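Local coordinates for 16S rRNA methylase (Uncultured bacterium, PDB 7JLZ), which probably methylates N1 of adenosine 1408 in the 16S rRNA of the 30S ribosomal subunit, a change linked to aminoglycoside resistance, at residues 28-33 and 37-42; 41-46 and 74-79; 52-57 and 88-93; 135-140 and 186-191. All blocks are in the same frame, centred on the assembly; numbering follows the deposited sequence. Where two conformers were deposited one is given.

Contact 1. Residues 28-33 and 37-42; sequences EVDLGT and RYVYKN. With SO4 (sulfate ion), chain E.
Y38 of helix 37-45 lies across the acidic side chains of strand 26-31. Its CB packs on the methyl of T33, with CG2 of T33 3.7 Å from CB of Y38. CG stands anti to the backbone N (chi1 -171°), which carries the ring toward the strand. The CD2 and CE2 edge then meets D30, whose CG lies in the ring plane; OD1 of D30 is 3.4 Å from CE2 of Y38. The D30 carboxylate is turned 84° to the ring. OE2 of E28 also comes to this edge. At the tip, OH of Y38 is 2.6 Å from a water that donates to OE2 of E28. A second water joins O of T33 to N of Y38. V39 adds its CG2 methyl, 3.7 Å from OD2 of D30. Strand 28-31 and helix 37-42 run roughly antiparallel, their axes at 148°, in the first half of the beta-alpha-beta unit 26-55 of a Rossmann-like methyltransferase. OE2 of E28 and OD1 of D30 are only 2.6 Å apart in a buried setting. One of the two acids therefore probably holds a proton.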
loop_
_atom_site.group_PDB
_atom_site.type_symbol
_atom_site.label_atom_id
_atom_site.label_comp_id
_atom_site.label_asym_id
_atom_site.label_seq_id
_atom_site.Cartn_x
_atom_site.Cartn_y
_atom_site.Cartn_z
ATOM N N GLU A 28 -0.852 2.536 9.526
ATOM C CA GLU A 28 -0.583 1.792 8.307
ATOM C C GLU A 28 -0.907 2.662 7.101
ATOM O O GLU A 28 -1.972 3.285 7.044
ATOM C CB GLU A 28 -1.397 0.490 8.252
ATOM C CG GLU A 28 -1.210 -0.241 6.919
ATOM C CD GLU A 28 -1.788 -1.642 6.928
ATOM O OE1 GLU A 28 -1.788 -2.280 7.998
ATOM O OE2 GLU A 28 -2.246 -2.096 5.845
ATOM N N VAL A 29 0.016 2.718 6.146
ATOM C CA VAL A 29 -0.186 3.435 4.892
ATOM C C VAL A 29 -0.384 2.401 3.794
ATOM O O VAL A 29 0.411 1.462 3.681
ATOM C CB VAL A 29 1.003 4.360 4.575
ATOM C CG1 VAL A 29 0.889 4.924 3.167
ATOM C CG2 VAL A 29 1.096 5.471 5.650
ATOM N N ASP A 30 -1.416 2.594 2.972
ATOM C CA ASP A 30 -1.841 1.617 1.966
ATOM C C ASP A 30 -1.809 2.254 0.582
ATOM O O ASP A 30 -2.556 3.202 0.316
ATOM C CB ASP A 30 -3.247 1.110 2.285
ATOM C CG ASP A 30 -3.291 0.352 3.574
ATOM O OD1 ASP A 30 -2.449 -0.549 3.732
ATOM O OD2 ASP A 30 -4.129 0.665 4.441
ATOM N N LEU A 31 -0.967 1.722 -0.302
ATOM C CA LEU A 31 -0.807 2.238 -1.652
ATOM C C LEU A 31 -1.292 1.205 -2.648
ATOM O O LEU A 31 -1.093 0.005 -2.442
ATOM C CB LEU A 31 0.659 2.551 -1.960
ATOM C CG LEU A 31 1.409 3.364 -0.919
ATOM C CD1 LEU A 31 2.833 3.592 -1.402
ATOM C CD2 LEU A 31 0.666 4.674 -0.712
ATOM N N GLY A 32 -1.902 1.671 -3.732
ATOM C CA GLY A 32 -2.328 0.760 -4.779
ATOM C C GLY A 32 -3.649 0.066 -4.529
ATOM O O GLY A 32 -3.897 -0.998 -5.113
ATOM N N THR A 33 -4.499 0.616 -3.674
ATOM C CA THR A 33 -5.748 -0.068 -3.340
ATOM C C THR A 33 -6.837 0.133 -4.383
ATOM O O THR A 33 -7.918 -0.451 -4.233
ATOM C CB THR A 33 -6.261 0.380 -1.962
ATOM O OG1 THR A 33 -6.639 1.756 -2.017
ATOM C CG2 THR A 33 -5.178 0.211 -0.887
ATOM N N ARG A 37 -10.958 0.340 -0.993
ATOM C CA ARG A 37 -11.678 -0.724 -0.292
ATOM C C ARG A 37 -10.831 -1.341 0.814
ATOM O O ARG A 37 -11.317 -1.570 1.931
ATOM C CB ARG A 37 -12.118 -1.796 -1.295
ATOM C CG ARG A 37 -12.692 -3.066 -0.666
ATOM C CD ARG A 37 -12.849 -4.152 -1.725
ATOM N NE ARG A 37 -13.266 -5.446 -1.178
ATOM C CZ ARG A 37 -14.532 -5.843 -1.055
ATOM N NH1 ARG A 37 -15.525 -5.039 -1.419
ATOM N NH2 ARG A 37 -14.809 -7.037 -0.557
ATOM N N TYR A 38 -9.551 -1.593 0.525
ATOM C CA TYR A 38 -8.650 -2.219 1.488
ATOM C C TYR A 38 -8.556 -1.403 2.769
ATOM O O TYR A 38 -8.526 -1.961 3.876
ATOM C CB TYR A 38 -7.273 -2.370 0.847
ATOM C CG TYR A 38 -6.252 -3.192 1.620
ATOM C CD1 TYR A 38 -6.252 -4.574 1.524
ATOM C CD2 TYR A 38 -5.271 -2.588 2.392
ATOM C CE1 TYR A 38 -5.336 -5.338 2.183
ATOM C CE2 TYR A 38 -4.330 -3.353 3.069
ATOM C CZ TYR A 38 -4.374 -4.732 2.958
ATOM O OH TYR A 38 -3.458 -5.513 3.615
ATOM N N VAL A 39 -8.521 -0.080 2.628
ATOM C CA VAL A 39 -8.430 0.799 3.793
ATOM C C VAL A 39 -9.679 0.657 4.654
ATOM O O VAL A 39 -9.602 0.448 5.872
ATOM C CB VAL A 39 -8.230 2.250 3.333
ATOM C CG1 VAL A 39 -8.311 3.201 4.542
ATOM C CG2 VAL A 39 -6.876 2.384 2.613
ATOM N N TYR A 40 -10.849 0.749 4.019
ATOM C CA TYR A 40 -12.125 0.632 4.723
ATOM C C TYR A 40 -12.268 -0.724 5.409
ATOM O O TYR A 40 -12.628 -0.806 6.589
ATOM C CB TYR A 40 -13.253 0.854 3.715
ATOM C CG TYR A 40 -14.649 0.452 4.148
ATOM C CD1 TYR A 40 -15.469 1.334 4.838
ATOM C CD2 TYR A 40 -15.175 -0.789 3.798
ATOM C CE1 TYR A 40 -16.767 0.965 5.205
ATOM C CE2 TYR A 40 -16.462 -1.154 4.154
ATOM C CZ TYR A 40 -17.249 -0.273 4.856
ATOM O OH TYR A 40 -18.531 -0.635 5.211
ATOM N N LYS A 41 -12.018 -1.804 4.670
ATOM C CA LYS A 41 -12.206 -3.131 5.234
ATOM C C LYS A 41 -11.274 -3.361 6.415
ATOM O O LYS A 41 -11.690 -3.886 7.453
ATOM C CB LYS A 41 -11.990 -4.180 4.146
ATOM C CG LYS A 41 -13.049 -4.138 3.051
ATOM C CD LYS A 41 -14.388 -4.705 3.534
ATOM C CE LYS A 41 -15.411 -4.830 2.401
ATOM N NZ LYS A 41 -16.675 -5.516 2.844
ATOM N N ASN A 42 -10.014 -2.940 6.292
ATOM C CA ASN A 42 -9.072 -3.190 7.374
ATOM C C ASN A 42 -9.338 -2.283 8.570
ATOM O O ASN A 42 -9.240 -2.733 9.721
ATOM C CB ASN A 42 -7.638 -3.060 6.858
ATOM C CG ASN A 42 -7.148 -4.354 6.227
ATOM O OD1 ASN A 42 -7.024 -4.461 5.012
ATOM N ND2 ASN A 42 -6.890 -5.354 7.061
HETATM S S SO4 E . -18.040 -8.372 -1.843
HETATM O O1 SO4 E . -19.031 -8.964 -0.984
HETATM O O2 SO4 E . -18.500 -8.412 -3.208
HETATM O O3 SO4 E . -16.815 -9.113 -1.737
HETATM O O4 SO4 E . -17.826 -7.005 -1.444
HETATM O O HOH W 1 -1.815 -4.530 5.392
HETATM O O HOH W 2 -8.669 -2.208 -2.243
#

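Contact 2. Residues 41-46 and 74-79; sequences KNAKEN and TNAIYI
The amide of N75 is the flat group that meets helix 37-45, and it does so at its ND2 edge. O of A43 lies in the amide plane, 3.0 Å from ND2 of N75, and the hydrogen bond is nearly straight at 166°. Beside it the CB methyl of A43 packs on the same amide, 3.5 Å from OD1 of N75. CG of N75 sits between its own backbone N and carbonyl carbon (chi1 59°), and this turns the amide to the helix end. ND2 of N75 also donates to O of T49, at the start of the next strand. O of A43 accepts from two donors. ND2 of N75 and N of N46 reach it from opposite faces of the carbonyl plane. N46 is the first residue to leave the helix. Its ND2 turns back to O of N42, 3.0 Å away, with the bond at 155°. Further along, CB of A43 meets CB of A76 at 3.7 Å, where strand 76-80 begins. F51 of strand 49-55, the neighbour of 76-80, also touches A43. The contact thus sets the C-terminal end of helix 37-45 against the edge strand 76-80 of the Rossmann-like fold. One asparagine amide satisfies the last-turn carbonyl of A43 and the carbonyl of T49, so it ties the helix end, the following strand and the edge strand together.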
loop_
_atom_site.group_PDB
_atom_site.type_symbol
_atom_site.label_atom_id
_atom_site.label_comp_id
_atom_site.label_asym_id
_atom_site.label_seq_id
_atom_site.Cartn_x
_atom_site.Cartn_y
_atom_site.Cartn_z
ATOM N N LYS A 41 -12.018 -1.804 4.670
ATOM C CA LYS A 41 -12.206 -3.131 5.234
ATOM C C LYS A 41 -11.274 -3.361 6.415
ATOM O O LYS A 41 -11.690 -3.886 7.453
ATOM C CB LYS A 41 -11.990 -4.180 4.146
ATOM C CG LYS A 41 -13.049 -4.138 3.051
ATOM C CD LYS A 41 -14.388 -4.705 3.534
ATOM C CE LYS A 41 -15.411 -4.830 2.401
ATOM N NZ LYS A 41 -16.675 -5.516 2.844
ATOM N N ASN A 42 -10.014 -2.940 6.292
ATOM C CA ASN A 42 -9.072 -3.190 7.374
ATOM C C ASN A 42 -9.338 -2.283 8.570
ATOM O O ASN A 42 -9.240 -2.733 9.721
ATOM C CB ASN A 42 -7.638 -3.060 6.858
ATOM C CG ASN A 42 -7.148 -4.354 6.227
ATOM O OD1 ASN A 42 -7.024 -4.461 5.012
ATOM N ND2 ASN A 42 -6.890 -5.354 7.061
ATOM N N ALA A 43 -9.728 -1.028 8.327
ATOM C CA ALA A 43 -10.096 -0.136 9.427
ATOM C C ALA A 43 -11.243 -0.703 10.258
ATOM O O ALA A 43 -11.205 -0.676 11.493
ATOM C CB ALA A 43 -10.466 1.243 8.883
ATOM N N LYS A 44 -12.279 -1.224 9.592
ATOM C CA LYS A 44 -13.404 -1.812 10.319
ATOM C C LYS A 44 -12.966 -2.969 11.203
ATOM O O LYS A 44 -13.564 -3.202 12.255
ATOM C CB LYS A 44 -14.470 -2.291 9.337
ATOM C CG LYS A 44 -15.322 -1.194 8.743
ATOM C CD LYS A 44 -16.198 -1.772 7.647
ATOM C CE LYS A 44 -17.150 -2.813 8.186
ATOM N NZ LYS A 44 -18.360 -2.180 8.773
ATOM N N GLU A 45 -11.941 -3.710 10.787
ATOM C CA GLU A 45 -11.496 -4.896 11.502
ATOM C C GLU A 45 -10.478 -4.606 12.595
ATOM O O GLU A 45 -10.289 -5.451 13.478
ATOM C CB GLU A 45 -10.894 -5.898 10.512
ATOM C CG GLU A 45 -11.905 -6.462 9.541
ATOM C CD GLU A 45 -13.057 -7.149 10.252
ATOM O OE1 GLU A 45 -14.201 -6.648 10.169
ATOM O OE2 GLU A 45 -12.814 -8.182 10.908
ATOM N N ASN A 46 -9.811 -3.450 12.559
ATOM C CA ASN A 46 -8.750 -3.125 13.523
ATOM C C ASN A 46 -8.937 -1.675 13.967
ATOM O O ASN A 46 -8.325 -0.761 13.406
ATOM C CB ASN A 46 -7.366 -3.347 12.923
ATOM C CG ASN A 46 -7.210 -4.716 12.292
ATOM O OD1 ASN A 46 -6.813 -5.676 12.955
ATOM N ND2 ASN A 46 -7.513 -4.810 10.998
ATOM N N THR A 74 -13.694 6.038 11.707
ATOM C CA THR A 74 -12.829 7.195 11.897
ATOM C C THR A 74 -11.345 6.868 11.776
ATOM O O THR A 74 -10.531 7.796 11.688
ATOM C CB THR A 74 -13.112 7.840 13.256
ATOM O OG1 THR A 74 -13.152 6.827 14.266
ATOM C CG2 THR A 74 -14.453 8.566 13.230
ATOM N N ASN A 75 -10.972 5.590 11.765
ATOM C CA ASN A 75 -9.580 5.200 11.592
ATOM C C ASN A 75 -9.242 4.878 10.143
ATOM O O ASN A 75 -8.245 4.191 9.882
ATOM C CB ASN A 75 -9.242 4.015 12.500
ATOM C CG ASN A 75 -10.101 2.792 12.220
ATOM O OD1 ASN A 75 -11.284 2.900 11.878
ATOM N ND2 ASN A 75 -9.506 1.616 12.374
ATOM N N ALA A 76 -10.053 5.355 9.202
ATOM C CA ALA A 76 -9.763 5.268 7.775
ATOM C C ALA A 76 -9.686 6.688 7.231
ATOM O O ALA A 76 -10.629 7.466 7.398
ATOM C CB ALA A 76 -10.832 4.454 7.040
ATOM N N ILE A 77 -8.564 7.032 6.606
ATOM C CA ILE A 77 -8.402 8.341 5.994
ATOM C C ILE A 77 -7.823 8.159 4.597
ATOM O O ILE A 77 -7.072 7.212 4.332
ATOM C CB ILE A 77 -7.527 9.265 6.872
ATOM C CG1 ILE A 77 -7.566 10.702 6.358
ATOM C CG2 ILE A 77 -6.110 8.755 6.949
ATOM C CD1 ILE A 77 -6.688 11.633 7.148
ATOM N N TYR A 78 -8.210 9.063 3.689
ATOM C CA TYR A 78 -7.911 8.949 2.268
ATOM C C TYR A 78 -7.306 10.248 1.763
ATOM O O TYR A 78 -7.897 11.315 1.947
ATOM C CB TYR A 78 -9.186 8.613 1.472
ATOM C CG TYR A 78 -9.864 7.357 1.977
ATOM C CD1 TYR A 78 -10.743 7.399 3.066
ATOM C CD2 TYR A 78 -9.621 6.129 1.376
ATOM C CE1 TYR A 78 -11.346 6.249 3.546
ATOM C CE2 TYR A 78 -10.238 4.967 1.840
ATOM C CZ TYR A 78 -11.097 5.039 2.926
ATOM O OH TYR A 78 -11.709 3.899 3.402
ATOM N N ILE A 79 -6.143 10.156 1.114
ATOM C CA ILE A 79 -5.308 11.319 0.820
ATOM C C ILE A 79 -4.901 11.316 -0.647
ATOM O O ILE A 79 -4.628 10.259 -1.227
ATOM C CB ILE A 79 -4.053 11.326 1.726
ATOM C CG1 ILE A 79 -4.472 11.433 3.190
ATOM C CG2 ILE A 79 -3.076 12.465 1.368
ATOM C CD1 ILE A 79 -3.333 11.261 4.123
#

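Contact 3. Residues 52-57 and 88-93; sequences IGIEPI and DELLGT
Strand 52-55 faces a short 3-10 segment at 88-90, and the nearest CA atoms, those of I52 and L90, are still 9.4 Å apart. The space between is bridged by side chains. The strand belongs to the parallel part of the Rossmann-like sheet, and the loop that holds the 3-10 segment leads to strand 94-100. L90 reaches in from the loop with CG anti to its carbonyl carbon (chi1 -70°), and both its methyls touch the strand. CD2 of L90 meets CD1 of I52 at 3.9 Å, the two chains slanting past each other. CG2 of I52 also comes within 4.1 Å of CD1 of L90. I52 and I54 thus form one apolar surface on this side of the sheet. I79 of strand 76-80 and L17 of helix 14-21 add to the cover of L90. No hydrogen bond crosses the contact. Behind L90 the chain makes a type II beta turn from L90 to T93, with G92 at positive phi. OG1 of T93 donates to O of L90 at 2.7 Å. The closest approach of the contact is CD1 of I54 to CD1 of L90, a tight methyl pair that meets tip to tip at 3.5 Å.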
loop_
_atom_site.group_PDB
_atom_site.type_symbol
_atom_site.label_atom_id
_atom_site.label_comp_id
_atom_site.label_asym_id
_atom_site.label_seq_id
_atom_site.Cartn_x
_atom_site.Cartn_y
_atom_site.Cartn_z
ATOM N N ILE A 52 -4.312 4.589 6.199
ATOM C CA ILE A 52 -4.232 5.747 5.321
ATOM C C ILE A 52 -4.064 5.263 3.891
ATOM O O ILE A 52 -3.027 4.684 3.556
ATOM C CB ILE A 52 -3.057 6.660 5.701
ATOM C CG1 ILE A 52 -3.155 7.017 7.183
ATOM C CG2 ILE A 52 -3.038 7.871 4.788
ATOM C CD1 ILE A 52 -2.011 7.921 7.688
ATOM N N GLY A 53 -5.049 5.537 3.039
ATOM C CA GLY A 53 -4.929 5.259 1.613
ATOM C C GLY A 53 -4.479 6.500 0.859
ATOM O O GLY A 53 -4.954 7.602 1.131
ATOM N N ILE A 54 -3.572 6.313 -0.105
ATOM C CA ILE A 54 -3.054 7.415 -0.920
ATOM C C ILE A 54 -3.176 7.058 -2.396
ATOM O O ILE A 54 -2.584 6.071 -2.847
ATOM C CB ILE A 54 -1.589 7.734 -0.576
ATOM C CG1 ILE A 54 -1.435 7.891 0.942
ATOM C CG2 ILE A 54 -1.136 9.010 -1.294
ATOM C CD1 ILE A 54 0.028 8.082 1.383
ATOM N N GLU A 55 -3.921 7.867 -3.144
ATOM C CA GLU A 55 -4.093 7.702 -4.581
ATOM C C GLU A 55 -4.116 9.058 -5.275
ATOM O O GLU A 55 -4.451 10.073 -4.659
ATOM C CB GLU A 55 -5.383 6.934 -4.915
ATOM C CG GLU A 55 -5.402 5.522 -4.338
ATOM C CD GLU A 55 -4.350 4.600 -4.952
ATOM O OE1 GLU A 55 -4.008 4.776 -6.137
ATOM O OE2 GLU A 55 -3.864 3.703 -4.215
ATOM N N PRO A 56 -3.779 9.103 -6.572
ATOM C CA PRO A 56 -3.635 10.403 -7.253
ATOM C C PRO A 56 -4.911 11.023 -7.781
ATOM O O PRO A 56 -4.939 12.238 -8.016
ATOM C CB PRO A 56 -2.690 10.087 -8.414
ATOM C CG PRO A 56 -2.920 8.607 -8.681
ATOM C CD PRO A 56 -3.159 7.999 -7.331
ATOM N N ILE A 57 -5.954 10.245 -8.056
ATOM C CA ILE A 57 -7.144 10.764 -8.722
ATOM C C ILE A 57 -8.260 10.828 -7.691
ATOM O O ILE A 57 -8.557 9.827 -7.035
ATOM C CB ILE A 57 -7.520 9.897 -9.936
ATOM C CG1 ILE A 57 -6.407 9.962 -10.985
ATOM C CG2 ILE A 57 -8.873 10.325 -10.540
ATOM C CD1 ILE A 57 -6.506 8.922 -12.073
ATOM N N ASP A 88 4.636 15.238 2.157
ATOM C CA ASP A 88 5.746 15.230 3.112
ATOM C C ASP A 88 5.284 14.885 4.519
ATOM O O ASP A 88 6.050 14.291 5.297
ATOM C CB ASP A 88 6.432 16.602 3.142
ATOM C CG ASP A 88 7.428 16.801 2.011
ATOM O OD1 ASP A 88 7.958 15.810 1.471
ATOM O OD2 ASP A 88 7.690 17.977 1.673
ATOM N N GLU A 89 4.063 15.289 4.867
ATOM C CA GLU A 89 3.484 15.050 6.183
ATOM C C GLU A 89 3.482 13.579 6.567
ATOM O O GLU A 89 3.486 13.262 7.763
ATOM C CB GLU A 89 2.043 15.579 6.224
ATOM C CG GLU A 89 1.881 17.089 6.031
ATOM C CD GLU A 89 1.530 17.466 4.588
ATOM O OE1 GLU A 89 1.896 16.706 3.660
ATOM O OE2 GLU A 89 0.892 18.525 4.385
ATOM N N LEU A 90 3.469 12.669 5.594
ATOM C CA LEU A 90 3.377 11.251 5.896
ATOM C C LEU A 90 4.718 10.542 5.934
ATOM O O LEU A 90 4.763 9.355 6.271
ATOM C CB LEU A 90 2.465 10.557 4.876
ATOM C CG LEU A 90 1.003 10.976 5.062
ATOM C CD1 LEU A 90 0.123 10.353 3.996
ATOM C CD2 LEU A 90 0.509 10.592 6.457
ATOM N N LEU A 91 5.817 11.227 5.621
ATOM C CA LEU A 91 7.099 10.554 5.683
ATOM C C LEU A 91 7.453 10.255 7.135
ATOM O O LEU A 91 7.246 11.082 8.025
ATOM C CB LEU A 91 8.188 11.401 5.019
ATOM C CG LEU A 91 8.005 11.661 3.512
ATOM C CD1 LEU A 91 9.088 12.608 2.980
ATOM C CD2 LEU A 91 7.991 10.343 2.722
ATOM N N GLY A 92 7.957 9.046 7.370
ATOM C CA GLY A 92 8.360 8.641 8.700
ATOM C C GLY A 92 7.236 8.301 9.651
ATOM O O GLY A 92 7.480 8.217 10.859
ATOM N N THR A 93 6.015 8.080 9.151
ATOM C CA THR A 93 4.848 7.915 10.016
ATOM C C THR A 93 4.322 6.488 10.120
ATOM O O THR A 93 3.536 6.214 11.030
ATOM C CB THR A 93 3.678 8.808 9.554
ATOM O OG1 THR A 93 3.193 8.368 8.279
ATOM C CG2 THR A 93 4.099 10.277 9.470
#

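Contact 4. Residues 135-140 and 186-191; sequences LGYSQE and KPIEST. With SO4 (sulfate ion), chain E.
O3 of the sulfate is held by two groups of the 186-191 loop. N of T191 donates to it at 2.9 Å in an almost straight bond of 175°, and NZ of K186 adds a second at 3.0 Å. K186 reaches the ion by a bend at chi2 (77°). OG of S190 donates to O2 of the sulfate at 2.7 Å. R37 of helix 37-45 completes the grip from another side. On the other side of the loop, Y137 comes across from the end of strand 129-135. Its hydroxyl does the touching. OH of Y137 lies 3.5 Å from CG2 of I188 and 4.0 Å from CG of E189. OE2 of E189 lies near the ring plane at the CE1 edge, and its carboxylate is turned 71° to the ring. No hydrogen bond links the two segments. I100 of strand 94-100 touches both Y137 and I188, so the loops meet above the C-terminal ends of central strands, where Rossmann-like methyltransferases usually place their cofactor. The sulfate probably comes from the crystallisation liquor. A lysine, an arginine, a serine hydroxyl and a backbone N-H form a site suited to an anion, which would be consistent with contact to the RNA phosphates.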
loop_
_atom_site.group_PDB
_atom_site.type_symbol
_atom_site.label_atom_id
_atom_site.label_comp_id
_atom_site.label_asym_id
_atom_site.label_seq_id
_atom_site.Cartn_x
_atom_site.Cartn_y
_atom_site.Cartn_z
ATOM N N LEU A 135 2.087 -8.719 -5.208
ATOM C CA LEU A 135 2.520 -8.777 -6.594
ATOM C C LEU A 135 1.555 -9.630 -7.404
ATOM O O LEU A 135 0.980 -10.603 -6.900
ATOM C CB LEU A 135 3.934 -9.369 -6.724
ATOM C CG LEU A 135 5.115 -8.522 -6.250
ATOM C CD1 LEU A 135 6.439 -9.260 -6.443
ATOM C CD2 LEU A 135 5.127 -7.220 -7.009
ATOM N N GLY A 136 1.389 -9.252 -8.669
ATOM C CA GLY A 136 0.615 -10.046 -9.603
ATOM C C GLY A 136 -0.367 -9.251 -10.445
ATOM O O GLY A 136 -0.828 -9.743 -11.482
ATOM N N TYR A 137 -0.690 -8.024 -10.021
ATOM C CA TYR A 137 -1.661 -7.206 -10.750
ATOM C C TYR A 137 -1.046 -6.467 -11.935
ATOM O O TYR A 137 -1.738 -6.243 -12.937
ATOM C CB TYR A 137 -2.322 -6.189 -9.817
ATOM C CG TYR A 137 -3.334 -6.763 -8.843
ATOM C CD1 TYR A 137 -4.637 -7.041 -9.242
ATOM C CD2 TYR A 137 -2.991 -7.012 -7.524
ATOM C CE1 TYR A 137 -5.564 -7.551 -8.355
ATOM C CE2 TYR A 137 -3.915 -7.523 -6.625
ATOM C CZ TYR A 137 -5.201 -7.794 -7.051
ATOM O OH TYR A 137 -6.122 -8.311 -6.162
ATOM N N SER A 138 0.228 -6.068 -11.837
ATOM C CA SER A 138 0.873 -5.295 -12.897
ATOM C C SER A 138 0.782 -6.016 -14.236
ATOM O O SER A 138 0.678 -7.245 -14.303
ATOM C CB SER A 138 2.344 -5.034 -12.557
ATOM O OG SER A 138 2.474 -4.207 -11.419
ATOM N N GLN A 139 0.839 -5.229 -15.317
ATOM C CA GLN A 139 0.758 -5.797 -16.660
ATOM C C GLN A 139 1.902 -6.767 -16.938
ATOM O O GLN A 139 1.760 -7.664 -17.776
ATOM C CB GLN A 139 0.745 -4.678 -17.703
ATOM N N GLU A 140 3.035 -6.614 -16.241
ATOM C CA GLU A 140 4.180 -7.502 -16.430
ATOM C C GLU A 140 3.899 -8.939 -16.000
ATOM O O GLU A 140 4.703 -9.825 -16.313
ATOM C CB GLU A 140 5.396 -6.980 -15.660
ATOM C CG GLU A 140 5.861 -5.590 -16.058
ATOM C CD GLU A 140 5.623 -4.565 -14.964
ATOM O OE1 GLU A 140 4.455 -4.174 -14.756
ATOM O OE2 GLU A 140 6.603 -4.159 -14.302
ATOM N N LYS A 186 -10.216 -10.767 -0.320
ATOM C CA LYS A 186 -11.455 -10.085 0.035
ATOM C C LYS A 186 -11.259 -8.634 0.457
ATOM O O LYS A 186 -12.040 -7.779 0.009
ATOM C CB LYS A 186 -12.165 -10.890 1.135
ATOM C CG LYS A 186 -13.483 -10.308 1.599
ATOM C CD LYS A 186 -14.576 -10.579 0.599
ATOM C CE LYS A 186 -15.929 -10.623 1.267
ATOM N NZ LYS A 186 -16.892 -11.289 0.356
ATOM N N PRO A 187 -10.272 -8.271 1.276
ATOM C CA PRO A 187 -10.095 -6.840 1.545
ATOM C C PRO A 187 -9.711 -6.034 0.318
ATOM O O PRO A 187 -10.040 -4.845 0.245
ATOM C CB PRO A 187 -8.976 -6.808 2.601
ATOM C CG PRO A 187 -8.963 -8.158 3.193
ATOM C CD PRO A 187 -9.406 -9.107 2.127
ATOM N N ILE A 188 -9.014 -6.640 -0.640
ATOM C CA ILE A 188 -8.487 -5.902 -1.787
ATOM C C ILE A 188 -9.562 -5.705 -2.853
ATOM O O ILE A 188 -9.752 -4.598 -3.374
ATOM C CB ILE A 188 -7.266 -6.644 -2.362
ATOM C CG1 ILE A 188 -6.180 -6.817 -1.295
ATOM C CG2 ILE A 188 -6.733 -5.936 -3.601
ATOM C CD1 ILE A 188 -5.156 -7.857 -1.647
ATOM N N GLU A 189 -10.272 -6.789 -3.199
ATOM C CA GLU A 189 -11.151 -6.894 -4.359
ATOM C C GLU A 189 -12.516 -7.390 -3.909
ATOM O O GLU A 189 -12.597 -8.314 -3.100
ATOM C CB GLU A 189 -10.610 -7.929 -5.354
ATOM C CG GLU A 189 -9.983 -7.431 -6.624
ATOM C CD GLU A 189 -9.881 -8.563 -7.636
ATOM O OE1 GLU A 189 -10.140 -9.719 -7.246
ATOM O OE2 GLU A 189 -9.560 -8.305 -8.815
ATOM N N SER A 190 -13.583 -6.835 -4.476
ATOM C CA SER A 190 -14.891 -7.459 -4.328
ATOM C C SER A 190 -14.892 -8.856 -4.940
ATOM O O SER A 190 -14.365 -9.075 -6.034
ATOM C CB SER A 190 -15.963 -6.602 -4.995
ATOM O OG SER A 190 -17.108 -7.370 -5.260
ATOM N N THR A 191 -15.512 -9.817 -4.238
ATOM C CA THR A 191 -15.585 -11.170 -4.769
ATOM C C THR A 191 -16.537 -11.255 -5.955
ATOM O O THR A 191 -16.302 -12.019 -6.895
ATOM C CB THR A 191 -16.043 -12.151 -3.682
ATOM O OG1 THR A 191 -15.166 -12.068 -2.555
ATOM C CG2 THR A 191 -16.072 -13.577 -4.207
HETATM S S SO4 E . -18.040 -8.372 -1.843
HETATM O O1 SO4 E . -19.031 -8.964 -0.984
HETATM O O2 SO4 E . -18.500 -8.412 -3.208
HETATM O O3 SO4 E . -16.815 -9.113 -1.737
HETATM O O4 SO4 E . -17.826 -7.005 -1.444
#

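How the contacts relate
From the N terminus, contact 1 comes first and closes the short loop between strand 26-31 and helix 37-45. Contact 2 starts on the same helix, at shared residues K41 and N42, and reaches forward to edge strand 76-80. Contact 3 opens on strand 49-55, inside the span of contact 2, and closes beyond it at 88-93, so the two cross. Strand 49-55 lies between strands 26-31 and 76-80, and backbone bonds join contacts 1, 2 and 3 through it. Contact 4 closes a later, longer excursion that holds helix 156-168 and strand 172-179. It returns to contact 1 through R37, which bonds to O of K186 and shares the sulfate. Contacts 3 and 4 do not touch, their centres being about 21 Å apart.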